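Local atomic coordinates of tryptophan halogenase superfamily (Brevundimonas sp. BAL3, PDB entry 6FRL), a protein that probably catalyses the flavin-dependent halogenation of an aromatic substrate, preferring bromination over chlorination. Residues B[278-291]-B[302-314]. Numbering follows the deposited sequence.
Sequences QWGIPLRHRAGNGL and QALAELMPHLLGD
Gln278 and Asn289, on the two antiparallel strands of a beta hairpin, reach from one face of a mixed sheet to the chain that leaves helix 300-307, which lies against that face. Gln278 has CG anti to its own N (chi1 174°) and an extended chain beyond it, a span long enough for NE2 to donate a hydrogen bond to His310 O at 2.7 Å, noticeably bent (144°) compared with the Asn289 bond. The acceptor lies in the plane of the glutamine amide, although the donor stands above the carbonyl plane of His310. OE1 of the same amide accepts from Arg273 NH2 on strand 268-273, so both ends are used. A leucine here would probably leave His310 O without this donor and Arg273 NH2 without this acceptor. Asn289, shorter and nearer its target, accepts through OD1 from Leu312 N at 2.9 Å in a nearly straight bond (173°), while ND2 donates to Val254 O and Ser256 OG on strand 250-257. This one amide thus ties the loop to the neighbouring strand, and Leu311 CD2 packs on its CB at 3.6 Å. Apolar contacts fill in around the polar pair. Leu312 CD1 reaches Gly280 CA at 3.6 Å, where a side chain would be crowded, and Ala287 CB is small enough to sit beside the same methyl. At the helix, Leu291 CB meets Leu307 CD2, and Leu291 CD2 packs on Ala303 CB at 4.1 Å. Glu306 OE2 is hydrogen-bonded to Ser274 OG, and Glu306 O accepts from His310 ND1 at 3.2 Å, almost in the imidazole plane.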
ATOM      1  N   GLN B 278     -23.102 -12.737 -20.670  1.00 36.62           N
ATOM      2  CA  GLN B 278     -22.404 -13.173 -21.856  1.00 35.99           C
ATOM      3  C   GLN B 278     -21.103 -12.378 -22.046  1.00 37.52           C
ATOM      4  O   GLN B 278     -21.065 -11.155 -21.864  1.00 34.63           O
ATOM      5  CB  GLN B 278     -23.318 -12.991 -23.081  1.00 35.58           C
ATOM      6  CG  GLN B 278     -22.694 -13.262 -24.461  1.00 36.49           C
ATOM      7  CD  GLN B 278     -23.646 -12.963 -25.605  1.00 37.68           C
ATOM      8  OE1 GLN B 278     -24.818 -12.657 -25.395  1.00 43.23           O
ATOM      9  NE2 GLN B 278     -23.154 -13.071 -26.828  1.00 37.24           N
ATOM     10  N   TRP B 279     -20.050 -13.083 -22.453  1.00 37.37           N
ATOM     11  CA  TRP B 279     -18.784 -12.454 -22.775  1.00 36.50           C
ATOM     12  C   TRP B 279     -18.504 -12.473 -24.297  1.00 37.44           C
ATOM     13  O   TRP B 279     -19.044 -13.306 -25.056  1.00 40.14           O
ATOM     14  CB  TRP B 279     -17.674 -13.103 -21.944  1.00 35.34           C
ATOM     15  CG  TRP B 279     -17.055 -14.396 -22.450  1.00 35.48           C
ATOM     16  CD1 TRP B 279     -16.174 -14.547 -23.509  1.00 32.73           C
ATOM     17  CD2 TRP B 279     -17.172 -15.689 -21.840  1.00 33.17           C
ATOM     18  NE1 TRP B 279     -15.775 -15.857 -23.602  1.00 33.48           N
ATOM     19  CE2 TRP B 279     -16.369 -16.583 -22.598  1.00 32.88           C
ATOM     20  CE3 TRP B 279     -17.884 -16.183 -20.738  1.00 31.59           C
ATOM     21  CZ2 TRP B 279     -16.262 -17.946 -22.288  1.00 31.43           C
ATOM     22  CZ3 TRP B 279     -17.781 -17.541 -20.422  1.00 32.29           C
ATOM     23  CH2 TRP B 279     -16.965 -18.410 -21.200  1.00 33.01           C
ATOM     24  N   GLY B 280     -17.663 -11.540 -24.718  1.00 34.38           N
ATOM     25  CA  GLY B 280     -17.319 -11.376 -26.113  1.00 34.37           C
ATOM     26  C   GLY B 280     -15.917 -10.828 -26.245  1.00 34.14           C
ATOM     27  O   GLY B 280     -15.708  -9.641 -26.074  1.00 35.04           O
ATOM     28  N   ILE B 281     -14.969 -11.709 -26.554  1.00 36.01           N
ATOM     29  CA  ILE B 281     -13.559 -11.397 -26.529  1.00 36.17           C
ATOM     30  C   ILE B 281     -13.028 -11.431 -27.965  1.00 35.15           C
ATOM     31  O   ILE B 281     -12.904 -12.494 -28.562  1.00 37.15           O
ATOM     32  CB  ILE B 281     -12.850 -12.385 -25.591  1.00 40.55           C
ATOM     33  CG1 ILE B 281     -13.365 -12.123 -24.149  1.00 41.32           C
ATOM     34  CG2 ILE B 281     -11.316 -12.268 -25.721  1.00 42.69           C
ATOM     35  CD1 ILE B 281     -12.743 -12.970 -23.057  1.00 42.49           C
ATOM     36  N   PRO B 282     -12.766 -10.249 -28.547  1.00 34.25           N
ATOM     37  CA  PRO B 282     -12.386 -10.223 -29.945  1.00 32.16           C
ATOM     38  C   PRO B 282     -10.895 -10.499 -30.176  1.00 33.21           C
ATOM     39  O   PRO B 282     -10.043  -9.825 -29.599  1.00 34.39           O
ATOM     40  CB  PRO B 282     -12.726  -8.801 -30.357  1.00 33.31           C
ATOM     41  CG  PRO B 282     -12.664  -7.987 -29.113  1.00 34.27           C
ATOM     42  CD  PRO B 282     -12.856  -8.894 -27.952  1.00 33.12           C
ATOM     43  N   LEU B 283     -10.602 -11.510 -31.002  1.00 35.44           N
ATOM     44  CA  LEU B 283      -9.269 -11.689 -31.608  1.00 37.07           C
ATOM     45  C   LEU B 283      -9.284 -11.092 -33.002  1.00 37.50           C
ATOM     46  O   LEU B 283     -10.320 -10.582 -33.432  1.00 36.20           O
ATOM     47  CB  LEU B 283      -8.868 -13.180 -31.621  1.00 36.91           C
ATOM     48  CG  LEU B 283      -8.921 -13.886 -30.248  1.00 37.09           C
ATOM     49  CD1 LEU B 283      -8.460 -15.327 -30.325  1.00 36.09           C
ATOM     50  CD2 LEU B 283      -8.110 -13.145 -29.201  1.00 35.57           C
ATOM     51  N   ARG B 284      -8.144 -11.128 -33.692  1.00 41.96           N
ATOM     52  CA  ARG B 284      -8.016 -10.502 -35.032  1.00 44.89           C
ATOM     53  C   ARG B 284      -8.979 -11.009 -36.095  1.00 42.45           C
ATOM     54  O   ARG B 284      -9.550 -10.185 -36.812  1.00 42.19           O
ATOM     55  CB  ARG B 284      -6.575 -10.560 -35.572  1.00 47.78           C
ATOM     56  CG  ARG B 284      -5.724  -9.392 -35.095  1.00 51.10           C
ATOM     57  CD  ARG B 284      -4.547  -9.085 -36.005  1.00 55.38           C
ATOM     58  NE  ARG B 284      -3.621 -10.212 -36.127  1.00 59.03           N
ATOM     59  CZ  ARG B 284      -2.788 -10.652 -35.168  1.00 59.04           C
ATOM     60  NH1 ARG B 284      -2.727 -10.081 -33.948  1.00 53.74           N
ATOM     61  NH2 ARG B 284      -1.995 -11.705 -35.434  1.00 53.09           N
ATOM     62  N   HIS B 285      -9.145 -12.330 -36.200  1.00 42.99           N
ATOM     63  CA  HIS B 285     -10.100 -12.958 -37.168  1.00 45.50           C
ATOM     64  C   HIS B 285     -11.124 -13.906 -36.495  1.00 43.83           C
ATOM     65  O   HIS B 285     -11.955 -14.520 -37.160  1.00 47.47           O
ATOM     66  CB  HIS B 285      -9.348 -13.735 -38.282  1.00 46.15           C
ATOM     67  CG  HIS B 285      -8.208 -12.983 -38.912  1.00 47.40           C
ATOM     68  ND1 HIS B 285      -8.387 -11.855 -39.684  1.00 49.89           N
ATOM     69  CD2 HIS B 285      -6.872 -13.221 -38.901  1.00 49.40           C
ATOM     70  CE1 HIS B 285      -7.209 -11.416 -40.106  1.00 55.63           C
ATOM     71  NE2 HIS B 285      -6.273 -12.231 -39.646  1.00 54.22           N
ATOM     72  N   ARG B 286     -11.079 -14.008 -35.178  1.00 43.68           N
ATOM     73  CA  ARG B 286     -11.911 -14.939 -34.415  1.00 42.60           C
ATOM     74  C   ARG B 286     -12.324 -14.271 -33.110  1.00 37.62           C
ATOM     75  O   ARG B 286     -11.813 -13.207 -32.756  1.00 30.68           O
ATOM     76  CB  ARG B 286     -11.146 -16.234 -34.112  1.00 48.86           C
ATOM     77  CG  ARG B 286     -10.907 -17.147 -35.322  1.00 58.29           C
ATOM     78  CD  ARG B 286      -9.656 -18.044 -35.159  1.00 64.72           C
ATOM     79  NE  ARG B 286      -9.431 -18.504 -33.770  1.00 72.16           N
ATOM     80  CZ  ARG B 286      -8.298 -18.390 -33.047  1.00 68.48           C
ATOM     81  NH1 ARG B 286      -7.171 -17.842 -33.536  1.00 67.12           N
ATOM     82  NH2 ARG B 286      -8.302 -18.844 -31.801  1.00 64.56           N
ATOM     83  N   ALA B 287     -13.269 -14.876 -32.399  1.00 36.45           N
ATOM     84  CA  ALA B 287     -13.628 -14.341 -31.094  1.00 37.51           C
ATOM     85  C   ALA B 287     -14.005 -15.439 -30.114  1.00 38.49           C
ATOM     86  O   ALA B 287     -14.528 -16.479 -30.515  1.00 42.11           O
ATOM     87  CB  ALA B 287     -14.735 -13.318 -31.223  1.00 36.88           C
ATOM     88  N   GLY B 288     -13.689 -15.202 -28.837  1.00 36.18           N
ATOM     89  CA  GLY B 288     -14.216 -15.975 -27.737  1.00 34.66           C
ATOM     90  C   GLY B 288     -15.619 -15.485 -27.385  1.00 35.12           C
ATOM     91  O   GLY B 288     -15.877 -14.269 -27.355  1.00 30.46           O
ATOM     92  N   ASN B 289     -16.533 -16.437 -27.173  1.00 37.05           N
ATOM     93  CA  ASN B 289     -17.895 -16.143 -26.726  1.00 37.18           C
ATOM     94  C   ASN B 289     -18.238 -17.062 -25.569  1.00 37.43           C
ATOM     95  O   ASN B 289     -17.731 -18.173 -25.498  1.00 39.91           O
ATOM     96  CB  ASN B 289     -18.938 -16.386 -27.812  1.00 37.23           C
ATOM     97  CG  ASN B 289     -18.599 -15.734 -29.123  1.00 38.24           C
ATOM     98  OD1 ASN B 289     -19.220 -14.733 -29.509  1.00 35.95           O
ATOM     99  ND2 ASN B 289     -17.620 -16.314 -29.841  1.00 36.08           N
ATOM    100  N   GLY B 290     -19.125 -16.604 -24.688  1.00 36.83           N
ATOM    101  CA  GLY B 290     -19.679 -17.468 -23.648  1.00 36.74           C
ATOM    102  C   GLY B 290     -20.834 -16.881 -22.843  1.00 34.67           C
ATOM    103  O   GLY B 290     -21.121 -15.700 -22.917  1.00 29.82           O
ATOM    104  N   LEU B 291     -21.504 -17.743 -22.102  1.00 35.53           N
ATOM    105  CA  LEU B 291     -22.527 -17.356 -21.175  1.00 37.07           C
ATOM    106  C   LEU B 291     -22.192 -18.011 -19.845  1.00 37.69           C
ATOM    107  O   LEU B 291     -22.011 -19.239 -19.772  1.00 32.91           O
ATOM    108  CB  LEU B 291     -23.915 -17.818 -21.646  1.00 38.06           C
ATOM    109  CG  LEU B 291     -25.101 -17.155 -20.912  1.00 37.50           C
ATOM    110  CD1 LEU B 291     -25.550 -15.903 -21.658  1.00 37.78           C
ATOM    111  CD2 LEU B 291     -26.280 -18.108 -20.709  1.00 40.41           C
ATOM    112  N   GLN B 302     -32.331 -23.372 -22.528  1.00 59.63           N
ATOM    113  CA  GLN B 302     -32.617 -21.935 -22.287  1.00 58.03           C
ATOM    114  C   GLN B 302     -31.324 -21.087 -22.354  1.00 59.58           C
ATOM    115  O   GLN B 302     -31.307 -19.988 -22.949  1.00 64.98           O
ATOM    116  CB  GLN B 302     -33.379 -21.718 -20.958  1.00 58.32           C
ATOM    117  CG  GLN B 302     -34.864 -22.147 -20.968  1.00 55.46           C
ATOM    118  CD  GLN B 302     -35.503 -22.279 -19.573  1.00 53.23           C
ATOM    119  OE1 GLN B 302     -34.839 -22.166 -18.545  1.00 56.33           O
ATOM    120  NE2 GLN B 302     -36.792 -22.529 -19.543  1.00 49.47           N
ATOM    121  N   ALA B 303     -30.246 -21.633 -21.781  1.00 54.92           N
ATOM    122  CA  ALA B 303     -28.918 -21.025 -21.841  1.00 51.05           C
ATOM    123  C   ALA B 303     -28.408 -20.863 -23.262  1.00 46.61           C
ATOM    124  O   ALA B 303     -27.878 -19.825 -23.624  1.00 44.25           O
ATOM    125  CB  ALA B 303     -27.925 -21.848 -21.028  1.00 53.59           C
ATOM    126  N   LEU B 304     -28.537 -21.904 -24.067  1.00 48.58           N
ATOM    127  CA  LEU B 304     -28.073 -21.854 -25.456  1.00 48.84           C
ATOM    128  C   LEU B 304     -28.942 -20.915 -26.301  1.00 53.73           C
ATOM    129  O   LEU B 304     -28.440 -20.294 -27.254  1.00 51.59           O
ATOM    130  CB  LEU B 304     -28.028 -23.262 -26.052  1.00 52.17           C
ATOM    131  CG  LEU B 304     -27.115 -24.289 -25.343  1.00 52.56           C
ATOM    132  CD1 LEU B 304     -27.170 -25.673 -25.973  1.00 53.88           C
ATOM    133  CD2 LEU B 304     -25.677 -23.811 -25.303  1.00 55.06           C
ATOM    134  N   ALA B 305     -30.226 -20.794 -25.933  1.00 57.61           N
ATOM    135  CA  ALA B 305     -31.157 -19.839 -26.563  1.00 62.49           C
ATOM    136  C   ALA B 305     -30.774 -18.367 -26.345  1.00 61.58           C
ATOM    137  O   ALA B 305     -31.079 -17.509 -27.181  1.00 64.69           O
ATOM    138  CB  ALA B 305     -32.587 -20.086 -26.074  1.00 63.66           C
ATOM    139  N   GLU B 306     -30.140 -18.071 -25.219  1.00 58.63           N
ATOM    140  CA  GLU B 306     -29.600 -16.726 -24.972  1.00 57.41           C
ATOM    141  C   GLU B 306     -28.251 -16.488 -25.704  1.00 52.79           C
ATOM    142  O   GLU B 306     -28.037 -15.417 -26.291  1.00 48.06           O
ATOM    143  CB  GLU B 306     -29.449 -16.495 -23.459  1.00 60.82           C
ATOM    144  CG  GLU B 306     -30.727 -16.696 -22.660  1.00 60.76           C
ATOM    145  CD  GLU B 306     -30.726 -16.002 -21.318  1.00 64.73           C
ATOM    146  OE1 GLU B 306     -29.805 -16.242 -20.496  1.00 65.98           O
ATOM    147  OE2 GLU B 306     -31.668 -15.214 -21.093  1.00 66.07           O
ATOM    148  N   LEU B 307     -27.378 -17.501 -25.683  1.00 46.31           N
ATOM    149  CA  LEU B 307     -26.015 -17.387 -26.191  1.00 46.22           C
ATOM    150  C   LEU B 307     -25.949 -17.413 -27.711  1.00 51.40           C
ATOM    151  O   LEU B 307     -25.450 -16.473 -28.338  1.00 52.07           O
ATOM    152  CB  LEU B 307     -25.156 -18.522 -25.610  1.00 43.16           C
ATOM    153  CG  LEU B 307     -23.655 -18.719 -25.901  1.00 39.25           C
ATOM    154  CD1 LEU B 307     -22.770 -17.495 -25.657  1.00 38.63           C
ATOM    155  CD2 LEU B 307     -23.168 -19.903 -25.092  1.00 39.25           C
ATOM    156  N   MET B 308     -26.500 -18.473 -28.306  1.00 56.64           N
ATOM    157  CA  MET B 308     -26.221 -18.821 -29.725  1.00 52.41           C
ATOM    158  C   MET B 308     -26.771 -17.861 -30.784  1.00 48.62           C
ATOM    159  O   MET B 308     -26.160 -17.744 -31.837  1.00 47.94           O
ATOM    160  CB  MET B 308     -26.626 -20.266 -30.012  1.00 52.91           C
ATOM    161  CG  MET B 308     -25.825 -21.304 -29.188  1.00 56.16           C
ATOM    162  SD  MET B 308     -24.009 -21.314 -29.395  1.00 55.82           S
ATOM    163  CE  MET B 308     -23.916 -21.554 -31.159  1.00 58.98           C
ATOM    164  N   PRO B 309     -27.883 -17.149 -30.510  1.00 49.10           N
ATOM    165  CA  PRO B 309     -28.303 -16.090 -31.470  1.00 52.47           C
ATOM    166  C   PRO B 309     -27.526 -14.777 -31.433  1.00 55.16           C
ATOM    167  O   PRO B 309     -27.815 -13.903 -32.245  1.00 57.90           O
ATOM    168  CB  PRO B 309     -29.769 -15.793 -31.078  1.00 51.04           C
ATOM    169  CG  PRO B 309     -30.174 -16.863 -30.125  1.00 51.00           C
ATOM    170  CD  PRO B 309     -28.926 -17.424 -29.502  1.00 48.39           C
ATOM    171  N   HIS B 310     -26.581 -14.618 -30.494  1.00 60.50           N
ATOM    172  CA  HIS B 310     -25.913 -13.316 -30.241  1.00 56.51           C
ATOM    173  C   HIS B 310     -24.397 -13.435 -30.167  1.00 55.47           C
ATOM    174  O   HIS B 310     -23.750 -12.658 -29.459  1.00 53.85           O
ATOM    175  CB  HIS B 310     -26.431 -12.687 -28.929  1.00 56.11           C
ATOM    176  CG  HIS B 310     -27.886 -12.354 -28.962  1.00 58.44           C
ATOM    177  ND1 HIS B 310     -28.802 -12.933 -28.103  1.00 53.05           N
ATOM    178  CD2 HIS B 310     -28.592 -11.520 -29.769  1.00 58.76           C
ATOM    179  CE1 HIS B 310     -30.007 -12.465 -28.378  1.00 61.55           C
ATOM    180  NE2 HIS B 310     -29.909 -11.613 -29.388  1.00 61.66           N
ATOM    181  N   LEU B 311     -23.826 -14.390 -30.902  1.00 53.77           N
ATOM    182  CA  LEU B 311     -22.369 -14.534 -30.978  1.00 51.46           C
ATOM    183  C   LEU B 311     -21.739 -13.436 -31.836  1.00 44.57           C
ATOM    184  O   LEU B 311     -22.388 -12.838 -32.663  1.00 47.08           O
ATOM    185  CB  LEU B 311     -22.006 -15.884 -31.561  1.00 51.86           C
ATOM    186  CG  LEU B 311     -22.531 -17.129 -30.859  1.00 50.90           C
ATOM    187  CD1 LEU B 311     -22.068 -18.336 -31.650  1.00 52.30           C
ATOM    188  CD2 LEU B 311     -22.044 -17.208 -29.418  1.00 51.88           C
ATOM    189  N   LEU B 312     -20.451 -13.194 -31.648  1.00 46.40           N
ATOM    190  CA  LEU B 312     -19.707 -12.242 -32.483  1.00 45.41           C
ATOM    191  C   LEU B 312     -19.337 -12.798 -33.856  1.00 40.97           C
ATOM    192  O   LEU B 312     -18.492 -12.234 -34.501  1.00 42.15           O
ATOM    193  CB  LEU B 312     -18.440 -11.765 -31.737  1.00 43.44           C
ATOM    194  CG  LEU B 312     -18.639 -10.783 -30.577  1.00 42.16           C
ATOM    195  CD1 LEU B 312     -17.414 -10.779 -29.685  1.00 40.78           C
ATOM    196  CD2 LEU B 312     -18.941  -9.369 -31.102  1.00 38.64           C
ATOM    197  N   GLY B 313     -19.989 -13.866 -34.305  1.00 45.50           N
ATOM    198  CA  GLY B 313     -19.678 -14.540 -35.578  1.00 47.99           C
ATOM    199  C   GLY B 313     -20.222 -15.964 -35.725  1.00 47.67           C
ATOM    200  O   GLY B 313     -21.043 -16.409 -34.937  1.00 48.80           O
ATOM    201  N   ASP B 314     -19.724 -16.673 -36.736  1.00 51.18           N
ATOM    202  CA  ASP B 314     -20.183 -18.027 -37.091  1.00 50.73           C
ATOM    203  C   ASP B 314     -19.483 -19.009 -36.146  1.00 51.30           C
ATOM    204  O   ASP B 314     -18.256 -19.048 -36.084  1.00 47.13           O
ATOM    205  CB  ASP B 314     -19.813 -18.391 -38.538  1.00 56.96           C
ATOM    206  CG  ASP B 314     -20.486 -17.482 -39.586  1.00 60.30           C
ATOM    207  OD1 ASP B 314     -21.730 -17.468 -39.648  1.00 57.87           O
ATOM    208  OD2 ASP B 314     -19.769 -16.786 -40.346  1.00 64.02           O
TER